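Local coordinates for protein beta-N-acetylhexosaminidase (Thermotoga neapolitana, PDB 5BZA) that probably hydrolyses terminal non-reducing N-acetyl-D-hexosamine residues in N-acetyl-beta-D-hexosaminides, as a member of glycosyl hydrolase family 3, at residues Phe9-Asp14 with Arg279-Tyr284; Val211-Pro214 with Pro220-Leu223; Glu286-Leu291 with Gly295-Gly300. One frame throughout, in Å; residues are numbered along the deposited sequence.

Contact 1 (Phe9-Asp14 with Arg279-Tyr284)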
loop_
_atom_site.group_PDB
_atom_site.type_symbol
_atom_site.label_atom_id
_atom_site.label_comp_id
_atom_site.label_asym_id
_atom_site.label_seq_id
_atom_site.Cartn_x
_atom_site.Cartn_y
_atom_site.Cartn_z
ATOM N N PHE B 9 18.270 17.245 -15.339
ATOM C CA PHE B 9 18.665 16.079 -14.547
ATOM C C PHE B 9 17.523 15.429 -13.799
ATOM O O PHE B 9 16.661 16.111 -13.242
ATOM C CB PHE B 9 19.763 16.450 -13.559
ATOM C CG PHE B 9 21.052 16.774 -14.246
ATOM C CD1 PHE B 9 21.859 15.752 -14.730
ATOM C CD2 PHE B 9 21.445 18.098 -14.437
ATOM C CE1 PHE B 9 23.022 16.045 -15.378
ATOM C CE2 PHE B 9 22.630 18.396 -15.084
ATOM C CZ PHE B 9 23.416 17.374 -15.556
ATOM N N PHE B 10 17.570 14.100 -13.788
ATOM C CA PHE B 10 16.611 13.259 -13.124
ATOM C C PHE B 10 17.435 12.382 -12.196
ATOM O O PHE B 10 18.240 11.589 -12.682
ATOM C CB PHE B 10 15.823 12.394 -14.121
ATOM C CG PHE B 10 14.386 12.150 -13.694
ATOM C CD1 PHE B 10 14.107 11.486 -12.480
ATOM C CD2 PHE B 10 13.320 12.556 -14.507
ATOM C CE1 PHE B 10 12.783 11.239 -12.077
ATOM C CE2 PHE B 10 11.981 12.322 -14.098
ATOM C CZ PHE B 10 11.720 11.662 -12.877
ATOM N N CYS B 11 17.269 12.517 -10.878
ATOM C CA CYS B 11 18.157 11.784 -9.934
ATOM C C CYS B 11 17.486 10.729 -9.066
ATOM O O CYS B 11 16.449 10.980 -8.460
ATOM C CB CYS B 11 18.887 12.745 -8.968
ATOM S SG CYS B 11 19.840 14.127 -9.713
ATOM N N GLY B 12 18.136 9.586 -8.953
ATOM C CA GLY B 12 17.705 8.497 -8.105
ATOM C C GLY B 12 18.191 8.717 -6.671
ATOM O O GLY B 12 19.308 9.234 -6.441
ATOM N N PHE B 13 17.302 8.399 -5.718
ATOM C CA PHE B 13 17.569 8.535 -4.293
ATOM C C PHE B 13 17.342 7.236 -3.591
ATOM O O PHE B 13 16.222 6.728 -3.556
ATOM C CB PHE B 13 16.695 9.598 -3.687
ATOM C CG PHE B 13 17.006 10.970 -4.163
ATOM C CD1 PHE B 13 16.478 11.442 -5.362
ATOM C CD2 PHE B 13 17.793 11.813 -3.406
ATOM C CE1 PHE B 13 16.725 12.706 -5.778
ATOM C CE2 PHE B 13 18.034 13.090 -3.827
ATOM C CZ PHE B 13 17.497 13.528 -5.008
ATOM N N ASP B 14 18.428 6.705 -3.051
ATOM C CA ASP B 14 18.446 5.435 -2.367
ATOM C C ASP B 14 18.509 5.713 -0.859
ATOM O O ASP B 14 18.554 4.800 -0.024
ATOM C CB ASP B 14 19.647 4.626 -2.863
ATOM C CG ASP B 14 19.491 3.152 -2.645
ATOM O OD1 ASP B 14 18.385 2.611 -2.935
ATOM O OD2 ASP B 14 20.503 2.511 -2.257
ATOM N N ARG B 279 24.182 11.563 -5.576
ATOM C CA ARG B 279 25.535 11.955 -5.268
ATOM C C ARG B 279 26.368 12.170 -6.550
ATOM O O ARG B 279 27.367 12.866 -6.501
ATOM C CB ARG B 279 26.200 10.940 -4.328
ATOM C CG ARG B 279 25.509 10.825 -2.950
ATOM C CD ARG B 279 26.140 9.744 -2.066
ATOM N NE ARG B 279 25.612 9.784 -0.694
ATOM C CZ ARG B 279 24.741 8.913 -0.175
ATOM N NH1 ARG B 279 24.360 7.843 -0.892
ATOM N NH2 ARG B 279 24.303 9.079 1.090
ATOM N N ASP B 280 25.972 11.594 -7.689
ATOM C CA ASP B 280 26.678 11.885 -8.952
ATOM C C ASP B 280 26.284 13.209 -9.581
ATOM O O ASP B 280 26.866 13.598 -10.591
ATOM C CB ASP B 280 26.431 10.796 -9.994
ATOM C CG ASP B 280 27.060 9.514 -9.619
ATOM O OD1 ASP B 280 28.176 9.541 -9.057
ATOM O OD2 ASP B 280 26.426 8.476 -9.837
ATOM N N LEU B 281 25.272 13.875 -9.032
ATOM C CA LEU B 281 24.765 15.059 -9.719
ATOM C C LEU B 281 25.837 16.148 -9.931
ATOM O O LEU B 281 25.932 16.685 -11.023
ATOM C CB LEU B 281 23.565 15.637 -8.979
ATOM C CG LEU B 281 22.948 16.885 -9.615
ATOM C CD1 LEU B 281 22.637 16.638 -11.079
ATOM C CD2 LEU B 281 21.678 17.274 -8.875
ATOM N N PRO B 282 26.659 16.458 -8.907
ATOM C CA PRO B 282 27.645 17.514 -9.183
ATOM C C PRO B 282 28.603 17.212 -10.375
ATOM O O PRO B 282 28.732 18.074 -11.254
ATOM C CB PRO B 282 28.410 17.626 -7.861
ATOM C CG PRO B 282 27.432 17.192 -6.830
ATOM C CD PRO B 282 26.661 16.069 -7.482
ATOM N N VAL B 283 29.251 16.052 -10.416
ATOM C CA VAL B 283 30.130 15.744 -11.558
ATOM C C VAL B 283 29.417 15.981 -12.884
ATOM O O VAL B 283 29.780 16.893 -13.643
ATOM C CB VAL B 283 30.659 14.323 -11.528
ATOM C CG1 VAL B 283 31.498 14.102 -12.734
ATOM C CG2 VAL B 283 31.497 14.142 -10.282
ATOM N N TYR B 284 28.368 15.203 -13.137
ATOM C CA TYR B 284 27.600 15.382 -14.354
ATOM C C TYR B 284 27.192 16.822 -14.550
ATOM O O TYR B 284 27.350 17.371 -15.648
ATOM C CB TYR B 284 26.388 14.482 -14.336
ATOM C CG TYR B 284 26.748 13.056 -14.567
ATOM C CD1 TYR B 284 27.280 12.297 -13.542
ATOM C CD2 TYR B 284 26.574 12.463 -15.816
ATOM C CE1 TYR B 284 27.616 10.975 -13.726
ATOM C CE2 TYR B 284 26.894 11.135 -16.015
ATOM C CZ TYR B 284 27.426 10.397 -14.963
ATOM O OH TYR B 284 27.775 9.075 -15.132
#

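Contact 2 (Val211-Pro214 with Pro220-Leu223)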
loop_
_atom_site.group_PDB
_atom_site.type_symbol
_atom_site.label_atom_id
_atom_site.label_comp_id
_atom_site.label_asym_id
_atom_site.label_seq_id
_atom_site.Cartn_x
_atom_site.Cartn_y
_atom_site.Cartn_z
ATOM N N VAL B 211 21.682 0.485 -25.553
ATOM C CA VAL B 211 21.928 -0.683 -26.362
ATOM C C VAL B 211 22.431 -0.217 -27.721
ATOM O O VAL B 211 21.932 0.777 -28.268
ATOM C CB VAL B 211 20.657 -1.564 -26.530
ATOM C CG1 VAL B 211 20.846 -2.604 -27.669
ATOM C CG2 VAL B 211 20.246 -2.196 -25.185
ATOM N N LYS B 212 23.409 -0.938 -28.236
ATOM C CA LYS B 212 23.917 -0.722 -29.596
ATOM C C LYS B 212 23.157 -1.528 -30.655
ATOM O O LYS B 212 22.927 -2.742 -30.495
ATOM C CB LYS B 212 25.407 -1.061 -29.655
ATOM C CG LYS B 212 26.130 -0.556 -30.883
ATOM C CD LYS B 212 27.637 -0.630 -30.667
ATOM C CE LYS B 212 28.083 -1.922 -29.956
ATOM N NZ LYS B 212 29.602 -1.927 -29.845
ATOM N N TYR B 213 22.782 -0.828 -31.737
ATOM C CA TYR B 213 22.130 -1.420 -32.896
ATOM C C TYR B 213 23.062 -1.361 -34.168
ATOM O O TYR B 213 22.894 -0.526 -35.052
ATOM C CB TYR B 213 20.806 -0.693 -33.133
ATOM C CG TYR B 213 19.927 -0.747 -31.905
ATOM C CD1 TYR B 213 20.109 0.150 -30.850
ATOM C CD2 TYR B 213 18.943 -1.720 -31.780
ATOM C CE1 TYR B 213 19.312 0.080 -29.700
ATOM C CE2 TYR B 213 18.134 -1.783 -30.647
ATOM C CZ TYR B 213 18.330 -0.889 -29.614
ATOM O OH TYR B 213 17.535 -0.960 -28.491
ATOM N N PRO B 214 24.038 -2.278 -34.244
ATOM C CA PRO B 214 25.108 -2.193 -35.265
ATOM C C PRO B 214 24.620 -2.051 -36.713
ATOM O O PRO B 214 25.267 -1.308 -37.422
ATOM C CB PRO B 214 25.874 -3.503 -35.087
ATOM C CG PRO B 214 25.648 -3.873 -33.692
ATOM C CD PRO B 214 24.252 -3.394 -33.311
ATOM N N PRO B 220 25.360 3.598 -28.652
ATOM C CA PRO B 220 24.188 3.170 -27.880
ATOM C C PRO B 220 23.049 4.115 -28.175
ATOM O O PRO B 220 23.273 5.324 -28.367
ATOM C CB PRO B 220 24.646 3.308 -26.420
ATOM C CG PRO B 220 26.127 3.271 -26.478
ATOM C CD PRO B 220 26.527 3.876 -27.792
ATOM N N ALA B 221 21.842 3.593 -28.237
ATOM C CA ALA B 221 20.721 4.457 -28.584
ATOM C C ALA B 221 20.680 5.753 -27.733
ATOM O O ALA B 221 20.310 6.829 -28.234
ATOM C CB ALA B 221 19.408 3.683 -28.461
ATOM N N THR B 222 21.043 5.646 -26.451
ATOM C CA THR B 222 21.070 6.804 -25.551
ATOM C C THR B 222 21.936 7.932 -26.077
ATOM O O THR B 222 21.632 9.106 -25.924
ATOM C CB THR B 222 21.535 6.379 -24.143
ATOM O OG1 THR B 222 20.651 5.354 -23.654
ATOM C CG2 THR B 222 21.553 7.576 -23.156
ATOM N N LEU B 223 23.022 7.561 -26.720
ATOM C CA LEU B 223 24.000 8.521 -27.236
ATOM C C LEU B 223 23.983 8.667 -28.756
ATOM O O LEU B 223 24.918 9.209 -29.328
ATOM C CB LEU B 223 25.414 8.113 -26.800
ATOM C CG LEU B 223 25.500 7.879 -25.292
ATOM C CD1 LEU B 223 26.923 7.497 -24.918
ATOM C CD2 LEU B 223 25.011 9.099 -24.540
#

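Contact 3 (Glu286-Leu291 with Gly295-Gly300)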
loop_
_atom_site.group_PDB
_atom_site.type_symbol
_atom_site.label_atom_id
_atom_site.label_comp_id
_atom_site.label_asym_id
_atom_site.label_seq_id
_atom_site.Cartn_x
_atom_site.Cartn_y
_atom_site.Cartn_z
ATOM N N GLU B 286 28.516 19.596 -13.452
ATOM C CA GLU B 286 29.593 20.527 -13.778
ATOM C C GLU B 286 29.999 20.204 -15.209
ATOM O O GLU B 286 30.274 21.108 -16.022
ATOM C CB GLU B 286 30.791 20.421 -12.813
ATOM C CG GLU B 286 30.536 21.006 -11.379
ATOM C CD GLU B 286 30.076 22.491 -11.344
ATOM O OE1 GLU B 286 30.699 23.359 -12.015
ATOM O OE2 GLU B 286 29.101 22.792 -10.599
ATOM N N SER B 287 29.967 18.911 -15.527
ATOM C CA SER B 287 30.356 18.484 -16.862
ATOM C C SER B 287 29.439 19.173 -17.866
ATOM O O SER B 287 29.925 19.758 -18.860
ATOM C CB SER B 287 30.315 16.974 -16.999
ATOM O OG SER B 287 30.784 16.622 -18.274
ATOM N N LEU B 288 28.134 19.184 -17.577
ATOM C CA LEU B 288 27.207 19.771 -18.525
ATOM C C LEU B 288 27.627 21.205 -18.752
ATOM O O LEU B 288 27.801 21.647 -19.905
ATOM C CB LEU B 288 25.777 19.713 -18.026
ATOM C CG LEU B 288 24.772 20.407 -18.949
ATOM C CD1 LEU B 288 24.804 19.717 -20.300
ATOM C CD2 LEU B 288 23.358 20.333 -18.329
ATOM N N LYS B 289 27.885 21.906 -17.655
ATOM C CA LYS B 289 28.195 23.323 -17.752
ATOM C C LYS B 289 29.450 23.554 -18.577
ATOM O O LYS B 289 29.481 24.443 -19.420
ATOM C CB LYS B 289 28.370 23.932 -16.383
ATOM C CG LYS B 289 27.076 24.362 -15.756
ATOM C CD LYS B 289 27.350 24.870 -14.372
ATOM C CE LYS B 289 28.370 25.973 -14.407
ATOM N NZ LYS B 289 27.694 27.295 -14.338
ATOM N N LYS B 290 30.459 22.713 -18.370
ATOM C CA LYS B 290 31.692 22.872 -19.104
ATOM C C LYS B 290 31.377 22.793 -20.594
ATOM O O LYS B 290 31.785 23.673 -21.360
ATOM C CB LYS B 290 32.706 21.796 -18.724
ATOM C CG LYS B 290 33.995 21.869 -19.544
ATOM C CD LYS B 290 34.891 20.654 -19.260
ATOM C CE LYS B 290 35.915 20.396 -20.371
ATOM N NZ LYS B 290 36.691 19.128 -20.117
ATOM N N LEU B 291 30.615 21.763 -20.980
ATOM C CA LEU B 291 30.343 21.478 -22.385
ATOM C C LEU B 291 29.468 22.560 -22.967
ATOM O O LEU B 291 29.434 22.755 -24.178
ATOM C CB LEU B 291 29.686 20.103 -22.537
ATOM C CG LEU B 291 30.564 18.964 -22.023
ATOM C CD1 LEU B 291 29.949 17.577 -22.196
ATOM C CD2 LEU B 291 31.880 19.042 -22.782
ATOM N N GLY B 295 31.253 25.437 -25.837
ATOM C CA GLY B 295 30.503 25.297 -27.071
ATOM C C GLY B 295 30.332 23.876 -27.610
ATOM O O GLY B 295 29.800 23.699 -28.716
ATOM N N SER B 296 30.788 22.862 -26.869
ATOM C CA SER B 296 30.646 21.473 -27.329
ATOM C C SER B 296 29.180 21.003 -27.313
ATOM O O SER B 296 28.872 19.919 -27.817
ATOM C CB SER B 296 31.460 20.531 -26.445
ATOM O OG SER B 296 32.723 21.079 -26.146
ATOM N N ILE B 297 28.300 21.829 -26.735
ATOM C CA ILE B 297 26.860 21.617 -26.705
ATOM C C ILE B 297 26.181 22.895 -27.164
ATOM O O ILE B 297 26.441 23.967 -26.605
ATOM C CB ILE B 297 26.339 21.213 -25.259
ATOM C CG1 ILE B 297 26.755 19.770 -24.920
ATOM C CG2 ILE B 297 24.800 21.332 -25.137
ATOM C CD1 ILE B 297 26.214 19.249 -23.574
ATOM N N GLU B 298 25.350 22.791 -28.204
ATOM C CA GLU B 298 24.587 23.929 -28.714
ATOM C C GLU B 298 23.600 24.458 -27.658
ATOM O O GLU B 298 22.853 23.674 -27.055
ATOM C CB GLU B 298 23.811 23.557 -29.985
ATOM C CG GLU B 298 23.274 24.784 -30.719
ATOM C CD GLU B 298 22.225 24.459 -31.770
ATOM O OE1 GLU B 298 21.924 23.262 -31.986
ATOM O OE2 GLU B 298 21.680 25.416 -32.370
ATOM N N ARG B 299 23.578 25.775 -27.454
ATOM C CA ARG B 299 22.687 26.383 -26.468
ATOM C C ARG B 299 21.230 26.114 -26.800
ATOM O O ARG B 299 20.411 25.905 -25.900
ATOM C CB ARG B 299 22.877 27.900 -26.395
ATOM C CG ARG B 299 22.030 28.567 -25.314
ATOM C CD ARG B 299 22.090 30.089 -25.413
ATOM N NE ARG B 299 21.056 30.571 -26.347
ATOM C CZ ARG B 299 20.955 31.822 -26.788
ATOM N NH1 ARG B 299 21.829 32.746 -26.398
ATOM N NH2 ARG B 299 19.979 32.145 -27.624
ATOM N N GLY B 300 20.908 26.148 -28.097
ATOM C CA GLY B 300 19.539 25.957 -28.555
ATOM C C GLY B 300 18.924 24.668 -28.025
ATOM O O GLY B 300 17.733 24.616 -27.692
#

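Contact 1 (Phe9-Asp14 with Arg279-Tyr284)
F9 and L281 make the heart of this contact, a CH-pi approach in which one leucine methyl sits over the face of the phenylalanine ring. CD1 of L281 lies 3.9 Å from the centroid of the F9 ring and 24° off its normal. It is displaced toward the rim on the CB side, so the ring atom it comes nearest is CG of F9, 3.5 Å from CD1. A chi1 of -180° carries CG of L281 toward the strand, and chi2 of 52° then sends CD1 to the ring and CD2 to the sulfur.

The remaining contacts are plain apolar touches. SG of C11 stands 3.7 Å from CD2 of L281, with CD1 a little farther off, so the sulfur rests against the leucine fork. At the far end of the F9 ring, CE1 meets CB of Y284 at 3.9 Å, an oblique approach. Y284 brings only the root of its side chain here; the rest leads away, and the residue also packs on M247, L275, V258 and V262.

Hydrogen bonds play no part across the contact. The strand backbone spends its bonds within the sheet, F9 and C11 pairing with G31 and L33 on one neighbour, F10 with I273 and L275 on the other. F9 and C11 both direct CB toward the helix, whereas F10 points the other way and meets F112. L281 also leans on V23 and Y27 of helix 18-27, which borders the same patch.

Strand 9-13 is thus covered by the helix that follows its neighbour, strand 273-275. First strand beside eighth, with the helix that follows the eighth packed across the outside, is the closure of the (beta/alpha)8 barrel, the TIM-barrel fold of the family 3 N-terminal domain.

Contact 2 (Val211-Pro214 with Pro220-Leu223)
A221 sets its methyl against one corner of the Y213 ring: CB of A221 is 3.8 Å from CE1 of Y213, coming in obliquely. The ring is placed from its own side of the contact too, because CG1 of V211 lies 3.5 Å above one face of it, displaced toward the rim. Y213 carries CG anti to the carbonyl carbon (chi1 -57°), which lays the ring back alongside V211, two residues earlier. Its hydroxyl, at the same outer end of the ring, is hydrogen-bonded to the carbonyl oxygen of G164, which helps fix how the ring lies.

Both segments belong to the loop that leaves strand 205-208 and leads into helix 225-235, one of the beta-alpha loops at the C-terminal end of the barrel strands. The loop borders metal-binding residues: V211 packs on H165, and the side chains of Y213 and H161 are about 6 Å apart. H161 binds cadmium together with D245.

CB of V211 points away from P220-L223, and the residue offers its carbonyl instead. N of A221 donates to O of V211 at 2.8 Å, fairly straight (156° at the hydrogen) but tilted 35° from the carbonyl plane. The same oxygen takes a CA-H...O contact from CA of P220 at 3.3 Å. P220 lays its ring on I252, while its own carbonyl accepts N of L223 at 2.8 Å, bending the backbone into the short 3-10 turn at A221-T222.

Contact 3 (Glu286-Leu291 with Gly295-Gly300)
I297 reaches back from the turn after helix 281-293 and lays its side chain along the last turns of that helix. Its CB begins beside the carbonyl of L291, 3.6 Å from the oxygen. One bond on, CG1 lies 3.8 Å from CB of L291. CG1 stands anti to the carbonyl carbon (chi1 -73°) and the chain runs on extended, which carries CD1 farther along the helix. There CD1 fits between two residues one turn apart, 3.7 Å from CB of L291 and 3.6 Å from CD1 of L288. The side chain of L288 crosses that of I297 at about a right angle and also touches V262 of helix 258-268.

An alanine in place of I297 would keep the CB beside the carbonyl, but the loss of CG1 and CD1 would probably open a gap between L288 and L291 and leave CD1 of L288 without this partner.

S296 meets a branch of L291: its CB is 4.0 Å from CD2 of L291, with OG equally near. G295, at a positive phi of 73°, takes the chain round the corner, and E298 occupies the N-cap position of helix 299-314, so the contact folds a tight connection between two consecutive helices of the barrel domain.

The backbone bond from I297 is a weak one: its N donates to O of L291 at 2.9 Å, bent to 125° at the hydrogen. The apolar fit of I297, L288 and L291 therefore probably carries much of the hold of the turn on the helix.

From the N terminus the chain first lays down strand 9-13, and contact 1 does not close until helix 281-293 arrives, more than 260 residues later, bringing the first strand of the barrel up against the helix that follows the eighth. Contact 2 falls wholly within that span: it closes a short loop between strand 205-208 and helix 225-235, and does not touch contact 1. Contact 3 follows in series, closing a still shorter turn from helix 281-293 to helix 299-314; none of the three cross. Contacts 1 and 3 share helix 281-293 and meet directly, CE2 of F9 lying 3.8 Å from CD2 of L288, so one apolar layer runs from the first strand to the turn.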